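PDB 5TX7: D-isomer specific 2-hydroxyacid dehydrogenase family protein from Desulfovibrio vulgaris, which probably catalyses the NAD(P)-dependent interconversion of a D-2-hydroxy acid and its 2-oxo acid. Local coordinates for residues A[151-156]-A[206-211]. Numbering follows the deposited sequence.
Sequences MGIVGF and SLHCPL
Val154 and Leu207, bridged in register on neighbouring parallel strands, illustrate how a backbone ladder sets side chains beside one another. Three hydrogen bonds make the ladder: Ser206 N gives to Gly152 O, Val154 N to Ser206 O at 3.0 Å, and His208 N to Val154 O at 2.7 Å. The last is the most bent, 145° at the hydrogen, where 206-211 leaves its strand.

The side chain of Val154 can be followed outward. Its CB already lies against a methyl, 3.8 Å from Leu207 CD2, and the two side chains project from the same face of the sheet, flank to flank. From there the branches part. CG2, beside the backbone N, meets Leu207 CD2 at 3.7 Å; CG1, anti to that N (chi1 180°), reaches forward to Cys209 SG at 3.8 Å.

These are neighbouring inner strands of a Rossmann-type NAD-binding sheet, 150-154 and 204-207, adjacent in space although 173-177 and 190-192 come between them in sequence. Gly155 follows at the end of the first and opens a GxGxxG pattern with Gly157 and Gly160, consistent with the dinucleotide-binding turn ahead of helix 158-169. Its positive phi (102°) calls for glycine, and its CA lies 4.3 Å from Cys209 CB.

On the sheet face that carries Ile153 and Ser206, the imidazole of His208 turns back toward Ser206, its NE2 hydrogen-bonded to Ser206 OG at 2.7 Å, which should restrain the ring's rotation. Ile153 presents CG2 obliquely to that ring, 4.0 Å from His208 CD2. Helix 158-169 packs on this face through Val163, which touches both Ile153 and His208, while Val107 of helix 100-116 touches Ser206 and His208.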
ATOM      1  N   MET A 151      -9.488   6.628 -11.073  1.00 41.02           N
ATOM      2  CA  MET A 151      -8.265   6.026 -11.560  1.00 40.68           C
ATOM      3  C   MET A 151      -8.384   5.899 -13.068  1.00 39.96           C
ATOM      4  O   MET A 151      -9.303   5.246 -13.576  1.00 38.07           O
ATOM      5  CB  MET A 151      -8.066   4.643 -10.924  1.00 42.35           C
ATOM      6  CG  MET A 151      -6.910   3.827 -11.465  1.00 44.21           C
ATOM      7  SD  MET A 151      -5.274   4.395 -10.950  1.00 48.62           S
ATOM      8  CE  MET A 151      -5.218   3.720  -9.300  1.00 48.55           C
ATOM      9  N   GLY A 152      -7.440   6.529 -13.768  1.00 39.49           N
ATOM     10  CA  GLY A 152      -7.329   6.481 -15.220  1.00 39.97           C
ATOM     11  C   GLY A 152      -6.182   5.563 -15.563  1.00 39.72           C
ATOM     12  O   GLY A 152      -5.064   5.769 -15.095  1.00 41.15           O
ATOM     13  N   ILE A 153      -6.461   4.547 -16.368  1.00 40.47           N
ATOM     14  CA  ILE A 153      -5.506   3.478 -16.665  1.00 40.24           C
ATOM     15  C   ILE A 153      -5.179   3.538 -18.153  1.00 39.76           C
ATOM     16  O   ILE A 153      -6.035   3.265 -18.987  1.00 42.57           O
ATOM     17  CB  ILE A 153      -6.104   2.108 -16.261  1.00 40.67           C
ATOM     18  CG1 ILE A 153      -6.364   2.098 -14.756  1.00 39.02           C
ATOM     19  CG2 ILE A 153      -5.199   0.954 -16.662  1.00 41.04           C
ATOM     20  CD1 ILE A 153      -7.098   0.876 -14.255  1.00 39.21           C
ATOM     21  N   VAL A 154      -3.944   3.915 -18.463  1.00 39.58           N
ATOM     22  CA  VAL A 154      -3.462   4.050 -19.833  1.00 41.79           C
ATOM     23  C   VAL A 154      -2.881   2.713 -20.259  1.00 42.27           C
ATOM     24  O   VAL A 154      -1.761   2.376 -19.903  1.00 43.25           O
ATOM     25  CB  VAL A 154      -2.392   5.177 -19.935  1.00 42.60           C
ATOM     26  CG1 VAL A 154      -1.876   5.334 -21.357  1.00 42.38           C
ATOM     27  CG2 VAL A 154      -2.971   6.500 -19.450  1.00 42.33           C
ATOM     28  N   GLY A 155      -3.660   1.948 -21.019  1.00 45.86           N
ATOM     29  CA  GLY A 155      -3.268   0.590 -21.458  1.00 47.49           C
ATOM     30  C   GLY A 155      -3.990  -0.420 -20.584  1.00 48.68           C
ATOM     31  O   GLY A 155      -3.911  -0.332 -19.365  1.00 49.56           O
ATOM     32  N   PHE A 156      -4.721  -1.355 -21.195  1.00 48.48           N
ATOM     33  CA  PHE A 156      -5.640  -2.228 -20.450  1.00 46.59           C
ATOM     34  C   PHE A 156      -5.406  -3.697 -20.787  1.00 47.53           C
ATOM     35  O   PHE A 156      -6.346  -4.470 -21.018  1.00 51.91           O
ATOM     36  CB  PHE A 156      -7.096  -1.789 -20.701  1.00 46.84           C
ATOM     37  CG  PHE A 156      -8.039  -2.038 -19.543  1.00 46.45           C
ATOM     38  CD1 PHE A 156      -7.688  -1.684 -18.230  1.00 45.60           C
ATOM     39  CD2 PHE A 156      -9.313  -2.574 -19.768  1.00 46.55           C
ATOM     40  CE1 PHE A 156      -8.569  -1.901 -17.183  1.00 46.13           C
ATOM     41  CE2 PHE A 156     -10.193  -2.772 -18.728  1.00 47.29           C
ATOM     42  CZ  PHE A 156      -9.823  -2.444 -17.427  1.00 47.05           C
ATOM     43  N   SER A 206      -2.327   5.946 -14.032  1.00 38.57           N
ATOM     44  CA  SER A 206      -1.293   4.931 -14.044  1.00 37.73           C
ATOM     45  C   SER A 206      -1.013   4.402 -15.448  1.00 39.07           C
ATOM     46  O   SER A 206      -1.942   4.050 -16.170  1.00 41.63           O
ATOM     47  CB  SER A 206      -1.698   3.774 -13.150  1.00 38.40           C
ATOM     48  OG  SER A 206      -0.593   2.880 -12.979  1.00 40.93           O
ATOM     49  N   LEU A 207       0.270   4.291 -15.814  1.00 39.00           N
ATOM     50  CA  LEU A 207       0.684   3.903 -17.170  1.00 38.65           C
ATOM     51  C   LEU A 207       0.979   2.417 -17.292  1.00 41.18           C
ATOM     52  O   LEU A 207       1.739   1.858 -16.496  1.00 41.76           O
ATOM     53  CB  LEU A 207       1.920   4.699 -17.592  1.00 39.35           C
ATOM     54  CG  LEU A 207       1.802   6.232 -17.538  1.00 37.75           C
ATOM     55  CD1 LEU A 207       3.036   6.859 -18.177  1.00 40.29           C
ATOM     56  CD2 LEU A 207       0.535   6.769 -18.199  1.00 35.85           C
ATOM     57  N   HIS A 208       0.373   1.779 -18.296  1.00 43.35           N
ATOM     58  CA  HIS A 208       0.467   0.326 -18.500  1.00 45.54           C
ATOM     59  C   HIS A 208       0.494  -0.067 -19.977  1.00 50.35           C
ATOM     60  O   HIS A 208      -0.075  -1.089 -20.369  1.00 54.06           O
ATOM     61  CB  HIS A 208      -0.703  -0.367 -17.792  1.00 43.74           C
ATOM     62  CG  HIS A 208      -0.714  -0.130 -16.325  1.00 40.05           C
ATOM     63  ND1 HIS A 208       0.142  -0.795 -15.477  1.00 40.91           N
ATOM     64  CD2 HIS A 208      -1.389   0.760 -15.564  1.00 37.31           C
ATOM     65  CE1 HIS A 208      -0.035  -0.362 -14.246  1.00 38.60           C
ATOM     66  NE2 HIS A 208      -0.962   0.586 -14.272  1.00 37.58           N
ATOM     67  N   CYS A 209       1.182   0.741 -20.775  1.00 51.94           N
ATOM     68  CA  CYS A 209       1.227   0.586 -22.223  1.00 54.87           C
ATOM     69  C   CYS A 209       2.671   0.422 -22.695  1.00 58.09           C
ATOM     70  O   CYS A 209       3.607   0.899 -22.039  1.00 57.24           O
ATOM     71  CB  CYS A 209       0.579   1.784 -22.926  1.00 54.97           C
ATOM     72  SG  CYS A 209       1.245   3.413 -22.487  1.00 54.63           S
ATOM     73  N   PRO A 210       2.863  -0.273 -23.832  1.00 53.96           N
ATOM     74  CA  PRO A 210       4.229  -0.411 -24.336  1.00 55.81           C
ATOM     75  C   PRO A 210       4.754   0.901 -24.920  1.00 56.95           C
ATOM     76  O   PRO A 210       3.957   1.743 -25.349  1.00 58.37           O
ATOM     77  CB  PRO A 210       4.118  -1.505 -25.404  1.00 57.70           C
ATOM     78  CG  PRO A 210       2.671  -1.651 -25.716  1.00 58.23           C
ATOM     79  CD  PRO A 210       1.860  -0.889 -24.718  1.00 55.74           C
ATOM     80  N   LEU A 211       6.076   1.071 -24.906  1.00 58.65           N
ATOM     81  CA  LEU A 211       6.712   2.226 -25.535  1.00 60.05           C
ATOM     82  C   LEU A 211       6.850   1.972 -27.036  1.00 64.64           C
ATOM     83  O   LEU A 211       7.421   0.971 -27.447  1.00 64.04           O
ATOM     84  CB  LEU A 211       8.090   2.501 -24.914  1.00 60.83           C
ATOM     85  CG  LEU A 211       8.881   3.714 -25.433  1.00 61.26           C
ATOM     86  CD1 LEU A 211       8.143   5.009 -25.127  1.00 58.70           C
ATOM     87  CD2 LEU A 211      10.273   3.736 -24.822  1.00 61.36           C
TER